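Local structure of hypothetical protein (Staphylococcus aureus subsp. aureus, 1QYI) at residues L151-F154 against A155-L159; H39-I42 against D43-T46; Y181-Y185 against L186-L190; I263-A266 against S267-L270; K301-S304 against Y305-Q309. The protein is of unknown function but belongs to the HAD-like hydrolases, and so probably acts as a hydrolase of phosphorylated or related substrates. All blocks are in the same frame, centred on the assembly; numbering follows the deposited sequence.

Interaction 1: L151-F154 against A155-L159; sequences LEEF and ATTEL
Phe154 and Glu158, one turn apart on helix 144-158, illustrate how the aliphatic part of a glutamate can pack on an aromatic ring. In this CH-pi contact CG of Glu158 stands over the middle of the Phe154 face, 3.6 Å from the ring centroid and only 10° off the ring normal. The glutamate chain, bent at its second torsion, turns back over the ring, and its carboxylate is nearly parallel to it, with 20° between the planes. Its OE1 then reaches a salt bridge with Lys94, so that the methylene serves the ring and the charged end serves the lysine.

Hydrogen bonding follows the helical i to i+4 pattern from Leu151-Ala155 to Phe154-Glu158. The straightest of these, Thr157 N to Glu153 O, runs at 168° at the hydrogen. Glu153 O is gripped twice, because OG1 of Thr156 also donates to it at 2.9 Å, from the same face of the carbonyl plane as Thr157 N. The hydroxyl of Thr157 lies 3.1 Å (OG1) from Glu153 O and could serve Phe154 O instead.

Methyl-to-oxygen contacts complete the set: OE1 of Glu153 comes within 3.3 Å of the Thr157 methyl CG2, and the Thr156 methyl CG2 rests near Glu152 O.

On the inner side of the helix Leu151 packs on Ile83, Ser86 and Ile90 of helix 77-93, while Phe154 meets Phe136 of helix 134-137 edge-to-face and Ala155 touches Phe167 of the following loop.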
# COMPACT_ATOMS: atom_id res chain seq x y z
N LEU A 151 21.38 4.50 -1.71
CA LEU A 151 21.49 3.25 -0.96
C LEU A 151 22.65 2.40 -1.47
O LEU A 151 23.34 1.75 -0.68
CB LEU A 151 20.19 2.46 -1.08
CG LEU A 151 20.24 0.97 -0.70
CD1 LEU A 151 20.71 0.83 0.73
CD2 LEU A 151 18.86 0.35 -0.88
N GLU A 152 22.87 2.42 -2.78
CA GLU A 152 23.95 1.65 -3.41
C GLU A 152 25.33 2.24 -3.14
O GLU A 152 26.29 1.51 -2.85
CB GLU A 152 23.71 1.57 -4.91
CG GLU A 152 24.60 0.59 -5.65
CD GLU A 152 24.09 0.32 -7.05
OE1 GLU A 152 24.06 1.27 -7.87
OE2 GLU A 152 23.70 -0.83 -7.33
N GLU A 153 25.43 3.56 -3.23
CA GLU A 153 26.67 4.28 -2.99
C GLU A 153 27.07 4.11 -1.54
O GLU A 153 28.25 3.96 -1.22
CB GLU A 153 26.48 5.77 -3.32
CG GLU A 153 27.43 6.74 -2.62
CD GLU A 153 28.74 6.96 -3.35
OE1 GLU A 153 29.52 5.99 -3.49
OE2 GLU A 153 28.99 8.11 -3.78
N PHE A 154 26.08 4.13 -0.66
CA PHE A 154 26.30 3.98 0.77
C PHE A 154 26.90 2.61 1.08
O PHE A 154 27.82 2.50 1.88
CB PHE A 154 24.98 4.13 1.51
CG PHE A 154 25.10 4.14 3.00
CD1 PHE A 154 25.65 5.24 3.65
CD2 PHE A 154 24.67 3.06 3.75
CE1 PHE A 154 25.75 5.27 5.04
CE2 PHE A 154 24.76 3.07 5.14
CZ PHE A 154 25.30 4.18 5.78
N ALA A 155 26.35 1.58 0.45
CA ALA A 155 26.83 0.23 0.66
C ALA A 155 28.27 0.04 0.17
O ALA A 155 29.07 -0.61 0.84
CB ALA A 155 25.90 -0.76 -0.04
N THR A 156 28.60 0.63 -0.99
CA THR A 156 29.96 0.50 -1.53
C THR A 156 31.00 1.22 -0.67
O THR A 156 32.06 0.67 -0.39
CB THR A 156 30.08 1.06 -2.98
OG1 THR A 156 29.97 2.48 -2.95
CG2 THR A 156 29.00 0.47 -3.88
N THR A 157 30.68 2.45 -0.25
CA THR A 157 31.61 3.22 0.57
C THR A 157 31.73 2.65 1.99
O THR A 157 32.82 2.61 2.56
CB THR A 157 31.19 4.72 0.66
OG1 THR A 157 29.88 4.83 1.24
CG2 THR A 157 31.17 5.37 -0.72
N GLU A 158 30.61 2.20 2.56
CA GLU A 158 30.62 1.63 3.90
C GLU A 158 31.25 0.24 3.95
O GLU A 158 32.08 -0.05 4.81
CB GLU A 158 29.19 1.56 4.45
CG GLU A 158 28.61 2.91 4.77
CD GLU A 158 29.43 3.65 5.79
OE1 GLU A 158 29.67 3.07 6.87
OE2 GLU A 158 29.84 4.80 5.53
N LEU A 159 30.86 -0.62 3.01
CA LEU A 159 31.40 -1.97 2.97
C LEU A 159 32.71 -2.07 2.19
O LEU A 159 33.26 -3.16 2.04
CB LEU A 159 30.35 -2.90 2.38
CG LEU A 159 29.33 -3.46 3.38
CD1 LEU A 159 28.90 -2.39 4.38
CD2 LEU A 159 28.14 -3.99 2.61

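Interaction 2: H39-I42 against D43-T46; sequences HSHI and DWET
The carbonyl oxygen of Asp43 is gripped twice by Thr46, in the short turn that carries Trp44, whose indole stacks on His41 across the contact. Thr46 N and Thr46 OG1 each lie 2.9 Å from Asp43 O and approach it from the same face of its plane, closing the short 3-10 turn with backbone and side chain together. A weak bond from Glu45 N to OD2 of Asp43 adds to it.

His41, just ahead of the turn, forms an offset stack with Trp44 within it, the planes 13° apart and the ring centroids 4.5 Å from each other. ND1 of His41 lies over the rim of the indole six-membered ring, 3.5 Å from Trp44 CZ2. The same nitrogen donates to Ile42 O at 2.8 Å, from well above the carbonyl plane, and so limits rotation of the imidazole. With CG beside the backbone N (chi1 -54°), Trp44 also brings that face of its indole over Ile42 O.

Most of this strip lies at the surface, in the loop between helices 16-31 and 49-60. The buried indole ties it down: Trp44 NE1 bonds to Asp32, and its side chain packs on Glu28 of helix 16-31 and on Phe203.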
# COMPACT_ATOMS: atom_id res chain seq x y z
N HIS A 39 18.70 -10.97 17.66
CA HIS A 39 18.40 -11.16 19.08
C HIS A 39 17.08 -11.92 19.28
O HIS A 39 16.46 -12.35 18.30
CB HIS A 39 18.35 -9.80 19.78
CG HIS A 39 19.62 -9.01 19.63
ND1 HIS A 39 20.86 -9.53 19.88
CD2 HIS A 39 19.82 -7.72 19.24
CE1 HIS A 39 21.78 -8.61 19.66
NE2 HIS A 39 21.17 -7.50 19.27
N SER A 40 16.66 -12.09 20.53
CA SER A 40 15.41 -12.80 20.82
C SER A 40 14.25 -11.94 20.38
O SER A 40 14.41 -10.75 20.10
CB SER A 40 15.29 -13.13 22.32
OG SER A 40 14.96 -12.00 23.11
N HIS A 41 13.07 -12.53 20.34
CA HIS A 41 11.92 -11.78 19.89
C HIS A 41 10.65 -12.54 20.26
O HIS A 41 10.67 -13.75 20.49
CB HIS A 41 12.01 -11.59 18.39
CG HIS A 41 11.99 -12.88 17.62
ND1 HIS A 41 10.81 -13.53 17.31
CD2 HIS A 41 12.98 -13.66 17.17
CE1 HIS A 41 11.09 -14.67 16.71
NE2 HIS A 41 12.40 -14.78 16.61
N ILE A 42 9.55 -11.81 20.30
CA ILE A 42 8.28 -12.41 20.66
C ILE A 42 7.83 -13.39 19.57
O ILE A 42 8.25 -13.28 18.42
CB ILE A 42 7.21 -11.32 20.89
CG1 ILE A 42 5.95 -11.94 21.48
CG2 ILE A 42 6.93 -10.57 19.59
CD1 ILE A 42 4.97 -10.94 21.98
N ASP A 43 7.00 -14.36 19.94
CA ASP A 43 6.51 -15.33 18.98
C ASP A 43 5.57 -14.63 18.01
O ASP A 43 4.56 -14.04 18.41
CB ASP A 43 5.78 -16.46 19.71
CG ASP A 43 5.44 -17.63 18.79
OD1 ASP A 43 4.84 -18.60 19.27
OD2 ASP A 43 5.79 -17.59 17.60
N TRP A 44 5.91 -14.66 16.73
CA TRP A 44 5.11 -14.01 15.69
C TRP A 44 3.65 -14.41 15.74
O TRP A 44 2.76 -13.59 15.54
CB TRP A 44 5.66 -14.39 14.33
CG TRP A 44 7.09 -14.11 14.17
CD1 TRP A 44 8.03 -14.94 13.65
CD2 TRP A 44 7.77 -12.89 14.49
NE1 TRP A 44 9.25 -14.32 13.60
CE2 TRP A 44 9.11 -13.04 14.09
CE3 TRP A 44 7.36 -11.66 15.02
CZ2 TRP A 44 10.07 -12.04 14.26
CZ3 TRP A 44 8.31 -10.65 15.19
CH2 TRP A 44 9.64 -10.84 14.79
N GLU A 45 3.41 -15.69 15.99
CA GLU A 45 2.06 -16.21 16.03
C GLU A 45 1.24 -15.75 17.23
O GLU A 45 0.08 -16.11 17.37
CB GLU A 45 2.10 -17.74 15.96
CG GLU A 45 0.73 -18.38 15.85
CD GLU A 45 0.78 -19.88 15.77
OE1 GLU A 45 -0.30 -20.51 15.83
OE2 GLU A 45 1.89 -20.44 15.62
N THR A 46 1.84 -14.95 18.11
CA THR A 46 1.09 -14.47 19.27
C THR A 46 1.08 -12.95 19.39
O THR A 46 0.70 -12.39 20.42
CB THR A 46 1.62 -15.10 20.59
OG1 THR A 46 3.03 -14.86 20.74
CG2 THR A 46 1.36 -16.60 20.60

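Interaction 3: Y181-Y185 against L186-L190; sequences YQEWY and LGSKL
At a kink in helix 172-195 Glu183 and Ser188 bond through their side chains, where the regular backbone bonds lapse. The short axes on its two sides, 181-185 and 186-190, point in directions 82° apart. The last backbone bonds of the first arm are Leu186 N to Gln182 O, 2.7 Å, and a weak, poorly aligned one from Gly187 N to Glu183 O. Gly187 then swings to a positive phi of 91°, and the amides of Ser188 and Lys189 have no bond to the preceding turn.

Across the bend the hydroxyl OG of Ser188 donates to OE2 of Glu183 at 3.1 Å, meeting the carboxylate on its anti side; a weak bond links the same OG with Thr201 O. The serine oxygen is placed beside its own backbone N (chi1 -64°), facing the glutamate, whose chain runs extended beyond CG. Further round the helix Leu186 lies alongside Gln182, pointing the same way, with its CB 3.4 Å from Gln182 O; its CD2 approaches CD1 of Tyr185 at 4.2 Å.

Glu183 is buried, and its carboxylate is also held by two backbone amides of the segment that follows the helix, OE1 by Arg200 N and OE2 by Thr201 N. Three N-H and O-H donors around one acid would probably stabilise its negative charge. Ser188 ties the second arm to Glu183, and the two amides tie Glu183 to the chain after the helix.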
# COMPACT_ATOMS: atom_id res chain seq x y z
N TYR A 181 6.69 -9.78 3.19
CA TYR A 181 5.60 -8.83 3.45
C TYR A 181 4.25 -9.38 2.96
O TYR A 181 3.23 -9.29 3.65
CB TYR A 181 5.92 -7.50 2.76
CG TYR A 181 4.78 -6.50 2.79
CD1 TYR A 181 3.71 -6.62 1.89
CD2 TYR A 181 4.78 -5.43 3.68
CE1 TYR A 181 2.68 -5.69 1.88
CE2 TYR A 181 3.75 -4.50 3.68
CZ TYR A 181 2.71 -4.64 2.77
OH TYR A 181 1.69 -3.73 2.75
N GLN A 182 4.28 -9.96 1.76
CA GLN A 182 3.08 -10.51 1.15
C GLN A 182 2.48 -11.64 1.98
O GLN A 182 1.26 -11.74 2.11
CB GLN A 182 3.38 -10.97 -0.29
CG GLN A 182 3.65 -9.80 -1.24
CD GLN A 182 2.42 -8.93 -1.48
OE1 GLN A 182 1.57 -9.27 -2.31
NE2 GLN A 182 2.31 -7.83 -0.74
N GLU A 183 3.33 -12.48 2.56
CA GLU A 183 2.81 -13.57 3.38
C GLU A 183 2.22 -12.98 4.65
O GLU A 183 1.17 -13.40 5.13
CB GLU A 183 3.90 -14.59 3.71
CG GLU A 183 3.40 -16.00 3.52
CD GLU A 183 4.39 -17.06 3.97
OE1 GLU A 183 5.53 -17.07 3.46
OE2 GLU A 183 4.01 -17.89 4.82
N TRP A 184 2.92 -11.98 5.19
CA TRP A 184 2.47 -11.28 6.38
C TRP A 184 1.07 -10.72 6.11
O TRP A 184 0.15 -10.91 6.90
CB TRP A 184 3.43 -10.14 6.69
CG TRP A 184 4.44 -10.42 7.77
CD1 TRP A 184 5.76 -10.05 7.79
CD2 TRP A 184 4.18 -11.03 9.04
NE1 TRP A 184 6.33 -10.39 9.00
CE2 TRP A 184 5.38 -10.98 9.78
CE3 TRP A 184 3.04 -11.60 9.63
CZ2 TRP A 184 5.48 -11.50 11.07
CZ3 TRP A 184 3.14 -12.11 10.91
CH2 TRP A 184 4.36 -12.04 11.62
N TYR A 185 0.92 -10.05 4.98
CA TYR A 185 -0.35 -9.43 4.61
C TYR A 185 -1.44 -10.39 4.14
O TYR A 185 -2.49 -10.50 4.78
CB TYR A 185 -0.10 -8.36 3.55
CG TYR A 185 -1.18 -7.30 3.45
CD1 TYR A 185 -2.40 -7.55 2.81
CD2 TYR A 185 -0.98 -6.03 3.99
CE1 TYR A 185 -3.38 -6.56 2.71
CE2 TYR A 185 -1.94 -5.04 3.89
CZ TYR A 185 -3.13 -5.30 3.25
OH TYR A 185 -4.06 -4.30 3.13
N LEU A 186 -1.22 -11.07 3.02
CA LEU A 186 -2.23 -11.99 2.48
C LEU A 186 -2.40 -13.24 3.33
O LEU A 186 -3.47 -13.85 3.33
CB LEU A 186 -1.87 -12.41 1.06
CG LEU A 186 -1.51 -11.28 0.08
CD1 LEU A 186 -0.90 -11.90 -1.17
CD2 LEU A 186 -2.74 -10.44 -0.26
N GLY A 187 -1.35 -13.61 4.05
CA GLY A 187 -1.42 -14.82 4.85
C GLY A 187 -0.91 -15.96 3.98
O GLY A 187 -0.90 -15.85 2.76
N SER A 188 -0.47 -17.05 4.60
CA SER A 188 0.07 -18.19 3.87
C SER A 188 -0.80 -18.71 2.73
O SER A 188 -0.32 -18.85 1.60
CB SER A 188 0.33 -19.34 4.85
OG SER A 188 1.33 -18.97 5.80
N LYS A 189 -2.07 -18.97 3.03
CA LYS A 189 -3.02 -19.49 2.05
C LYS A 189 -3.15 -18.63 0.79
O LYS A 189 -2.91 -19.10 -0.33
CB LYS A 189 -4.39 -19.66 2.71
CG LYS A 189 -5.40 -20.43 1.86
CD LYS A 189 -6.76 -20.59 2.55
CE LYS A 189 -7.41 -21.90 2.13
NZ LYS A 189 -7.46 -22.06 0.65
N LEU A 190 -3.55 -17.38 0.99
CA LEU A 190 -3.73 -16.41 -0.09
C LEU A 190 -2.38 -16.08 -0.76
O LEU A 190 -2.32 -15.70 -1.94
CB LEU A 190 -4.38 -15.13 0.48
CG LEU A 190 -5.78 -14.64 0.09
CD1 LEU A 190 -6.72 -15.79 -0.24
CD2 LEU A 190 -6.35 -13.80 1.24

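Interaction 4: I263-A266 against S267-L270; sequences IATA and SDVL
Where the backbone leaves strand 263-264 it turns at Thr265 straight into helix 266-275, with Thr265 at the N-cap facing Asp268. The two residues form a capping box, a textbook way of closing the start of a helix. OD2 of Asp268 accepts from Thr265 N at 2.7 Å, almost in line with the N-H (165°), and is met on the anti side of the carboxylate. In return OG1 of Thr265 accepts from the first turn, 3.2 Å from Ser267 N. That oxygen sits between the threonine's own N and carbonyl carbon (chi1 68°), a placement that turns it to the helix end. Thr265 O takes weak bonds from Asp268 N and Val269 N.

A water joins the two capping side chains: it donates to OD2 of Asp268 at 2.7 Å and is hydrogen-bonded to Thr265 OG1 at 3.2 Å. The second carboxylate oxygen, OD1, bonds to Asn297 ND2 and weakly to the hydroxyl of Tyr302, so both oxygens are engaged. Ser267 OG, for its part, accepts from Tyr242 N at the start of helix 242-252.

Strand 263-264 is an outer strand of the parallel sheet, and Ala264 bonds through its backbone to Ile236 and Thr238; the latter, just past strand 233-237, probably occupies the motif II position of HAD proteins. Ala264 also rests on Ser289, Ala292 and Ala293 of helix 288-295.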
# COMPACT_ATOMS: atom_id res chain seq x y z
N ILE A 263 -16.86 -3.50 -9.62
CA ILE A 263 -15.74 -3.28 -8.72
C ILE A 263 -14.47 -3.27 -9.55
O ILE A 263 -13.99 -4.31 -10.00
CB ILE A 263 -15.64 -4.39 -7.66
CG1 ILE A 263 -16.94 -4.44 -6.84
CG2 ILE A 263 -14.44 -4.13 -6.76
CD1 ILE A 263 -16.93 -5.47 -5.71
N ALA A 264 -13.95 -2.07 -9.79
CA ALA A 264 -12.73 -1.90 -10.57
C ALA A 264 -11.54 -1.81 -9.62
O ALA A 264 -11.59 -1.09 -8.62
CB ALA A 264 -12.83 -0.63 -11.42
N THR A 265 -10.47 -2.55 -9.92
CA THR A 265 -9.29 -2.56 -9.07
C THR A 265 -8.02 -2.36 -9.88
O THR A 265 -8.06 -2.20 -11.11
CB THR A 265 -9.14 -3.90 -8.31
OG1 THR A 265 -8.82 -4.95 -9.24
CG2 THR A 265 -10.42 -4.25 -7.57
N ALA A 266 -6.88 -2.37 -9.18
CA ALA A 266 -5.57 -2.19 -9.79
C ALA A 266 -5.25 -3.36 -10.72
O ALA A 266 -4.39 -3.25 -11.59
CB ALA A 266 -4.50 -2.07 -8.71
N SER A 267 -5.93 -4.48 -10.51
CA SER A 267 -5.71 -5.64 -11.37
C SER A 267 -6.31 -5.32 -12.74
O SER A 267 -5.71 -5.63 -13.76
CB SER A 267 -6.37 -6.88 -10.77
OG SER A 267 -5.77 -7.24 -9.53
N ASP A 268 -7.48 -4.70 -12.76
CA ASP A 268 -8.09 -4.37 -14.04
C ASP A 268 -7.22 -3.40 -14.84
O ASP A 268 -6.99 -3.62 -16.02
CB ASP A 268 -9.47 -3.78 -13.84
CG ASP A 268 -10.37 -4.69 -13.07
OD1 ASP A 268 -10.54 -5.86 -13.49
OD2 ASP A 268 -10.92 -4.25 -12.03
N VAL A 269 -6.74 -2.33 -14.20
CA VAL A 269 -5.90 -1.37 -14.90
C VAL A 269 -4.67 -2.08 -15.43
O VAL A 269 -4.18 -1.78 -16.51
CB VAL A 269 -5.44 -0.19 -14.00
CG1 VAL A 269 -6.64 0.56 -13.48
CG2 VAL A 269 -4.60 -0.70 -12.84
N LEU A 270 -4.19 -3.04 -14.65
CA LEU A 270 -3.01 -3.81 -15.02
C LEU A 270 -3.33 -4.69 -16.23
O LEU A 270 -2.53 -4.82 -17.15
CB LEU A 270 -2.58 -4.67 -13.83
CG LEU A 270 -1.36 -5.60 -13.97
CD1 LEU A 270 -1.75 -6.84 -14.76
CD2 LEU A 270 -0.20 -4.86 -14.62
O HOH W 1 -11.35 -6.39 -10.52

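Interaction 5: K301-S304 against Y305-Q309; sequences KYES and YINKQ
One face of the Tyr305 ring is roofed by backbone of the preceding turn: Lys301 O lies 3.3 Å above the ring plane, displaced toward the rim, and Tyr302 N stands higher over the same face. The Tyr302 ring, itself edge-to-face with Phe288, approaches obliquely, its CD1 4.1 Å from Tyr305 CD2. With CG beside the backbone N (chi1 -61°), Tyr305 runs alongside Lys301 and points the same way, so that the aliphatic CD of Lys301 comes 3.2 Å from the tyrosine OH.

The helix start is bound together around Lys301 O. It accepts from Tyr305 N at 3.2 Å, in the carbonyl plane, and from Ser304 OG, whose modelled distance is very short and therefore doubtful in detail. Downstream the regular bonds Asn307 N to Glu303 O and Lys308 N to Ser304 O carry the helix to its end, Lys308 being the first residue to leave helical angles.

On the outer side Glu303 and Asn307 share a water. It donates to Glu303 OE2 at 2.8 Å and to Asn307 OD1 at 3.0 Å, between a carboxylate and an amide whose planes differ by 36°.

The polar ends of the two buried tyrosines are satisfied beyond the helix: Tyr305 OH bonds to Gly296 O, and Tyr302 OH to Asn297 OD1 and weakly to Asp268 OD1. Each ring thus combines apolar packing with a hydroxyl bond to the chain just after helix 288-295, while on the solvent side a water links two oxygen acceptors by donating to both.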
# COMPACT_ATOMS: atom_id res chain seq x y z
N LYS A 301 -14.88 -4.24 -23.04
CA LYS A 301 -15.33 -2.85 -23.07
C LYS A 301 -14.24 -1.90 -22.66
O LYS A 301 -14.41 -0.68 -22.72
CB LYS A 301 -16.53 -2.69 -22.14
CG LYS A 301 -17.54 -3.81 -22.26
CD LYS A 301 -18.56 -3.69 -21.16
CE LYS A 301 -19.33 -4.98 -20.98
NZ LYS A 301 -19.75 -5.12 -19.55
N TYR A 302 -13.10 -2.45 -22.26
CA TYR A 302 -11.97 -1.65 -21.83
C TYR A 302 -11.57 -0.55 -22.78
O TYR A 302 -11.45 0.61 -22.38
CB TYR A 302 -10.79 -2.57 -21.54
CG TYR A 302 -10.91 -3.29 -20.22
CD1 TYR A 302 -12.13 -3.40 -19.57
CD2 TYR A 302 -9.80 -3.89 -19.64
CE1 TYR A 302 -12.25 -4.10 -18.37
CE2 TYR A 302 -9.91 -4.59 -18.45
CZ TYR A 302 -11.14 -4.69 -17.82
OH TYR A 302 -11.25 -5.41 -16.66
N GLU A 303 -11.37 -0.90 -24.05
CA GLU A 303 -10.98 0.08 -25.06
C GLU A 303 -11.87 1.31 -25.06
O GLU A 303 -11.39 2.43 -25.27
CB GLU A 303 -11.00 -0.56 -26.44
CG GLU A 303 -10.43 0.32 -27.54
CD GLU A 303 -10.13 -0.47 -28.79
OE1 GLU A 303 -11.06 -1.13 -29.30
OE2 GLU A 303 -8.98 -0.42 -29.26
N SER A 304 -13.16 1.10 -24.85
CA SER A 304 -14.09 2.22 -24.86
C SER A 304 -13.92 3.05 -23.60
O SER A 304 -14.15 4.26 -23.60
CB SER A 304 -15.53 1.72 -24.97
OG SER A 304 -15.89 0.90 -23.87
N TYR A 305 -13.52 2.39 -22.51
CA TYR A 305 -13.32 3.08 -21.25
C TYR A 305 -12.08 3.97 -21.30
O TYR A 305 -11.93 4.89 -20.50
CB TYR A 305 -13.18 2.07 -20.11
CG TYR A 305 -14.38 1.16 -19.89
CD1 TYR A 305 -15.61 1.43 -20.48
CD2 TYR A 305 -14.29 0.04 -19.07
CE1 TYR A 305 -16.72 0.60 -20.26
CE2 TYR A 305 -15.38 -0.79 -18.84
CZ TYR A 305 -16.59 -0.51 -19.44
OH TYR A 305 -17.67 -1.34 -19.23
N ILE A 306 -11.22 3.70 -22.29
CA ILE A 306 -9.98 4.43 -22.49
C ILE A 306 -10.13 5.60 -23.45
O ILE A 306 -9.56 6.68 -23.23
CB ILE A 306 -8.91 3.47 -23.03
CG1 ILE A 306 -8.63 2.40 -21.97
CG2 ILE A 306 -7.64 4.22 -23.42
CD1 ILE A 306 -7.67 1.33 -22.43
N ASN A 307 -10.91 5.39 -24.51
CA ASN A 307 -11.14 6.40 -25.55
C ASN A 307 -12.27 7.38 -25.27
O ASN A 307 -12.24 8.50 -25.79
CB ASN A 307 -11.41 5.70 -26.88
CG ASN A 307 -10.32 4.72 -27.26
OD1 ASN A 307 -10.53 3.86 -28.12
ND2 ASN A 307 -9.15 4.85 -26.64
N LYS A 308 -13.26 6.96 -24.49
CA LYS A 308 -14.41 7.80 -24.15
C LYS A 308 -14.42 8.13 -22.67
O LYS A 308 -14.95 7.36 -21.85
CB LYS A 308 -15.73 7.12 -24.50
CG LYS A 308 -16.02 6.98 -25.98
CD LYS A 308 -17.49 6.60 -26.20
CE LYS A 308 -17.78 6.28 -27.68
NZ LYS A 308 -17.06 5.04 -28.15
N GLN A 309 -13.83 9.27 -22.32
CA GLN A 309 -13.76 9.70 -20.92
C GLN A 309 -14.24 11.13 -20.68
O GLN A 309 -14.77 11.42 -19.61
CB GLN A 309 -12.32 9.56 -20.42
CG GLN A 309 -11.78 8.15 -20.50
CD GLN A 309 -10.32 8.04 -20.13
OE1 GLN A 309 -9.87 6.98 -19.70
NE2 GLN A 309 -9.58 9.13 -20.30
O HOH W 2 -8.31 2.32 -29.40

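In the fold
Interaction 3 is the most buried of the five and interaction 2 lies at the surface, the other three being partly buried. Interactions 2 and 3 touch through the CB of Trp44 on the indole of Trp184, which brings the outer loop against the kinked helix 172-195. Interactions 4 and 5, their centres about 14 Å apart, meet through Asp268 and Tyr302 at the edge of the sheet domain. Interaction 1 stands apart, on a helix remote from that domain. The chemistry follows place: a buried carboxylate wrapped in donors at 181-190, an offset His-Trp stack at the surface at 39-46, water-bridged polar groups at 263-270 and 301-309, and ring contacts with routine helix bonds at 151-159.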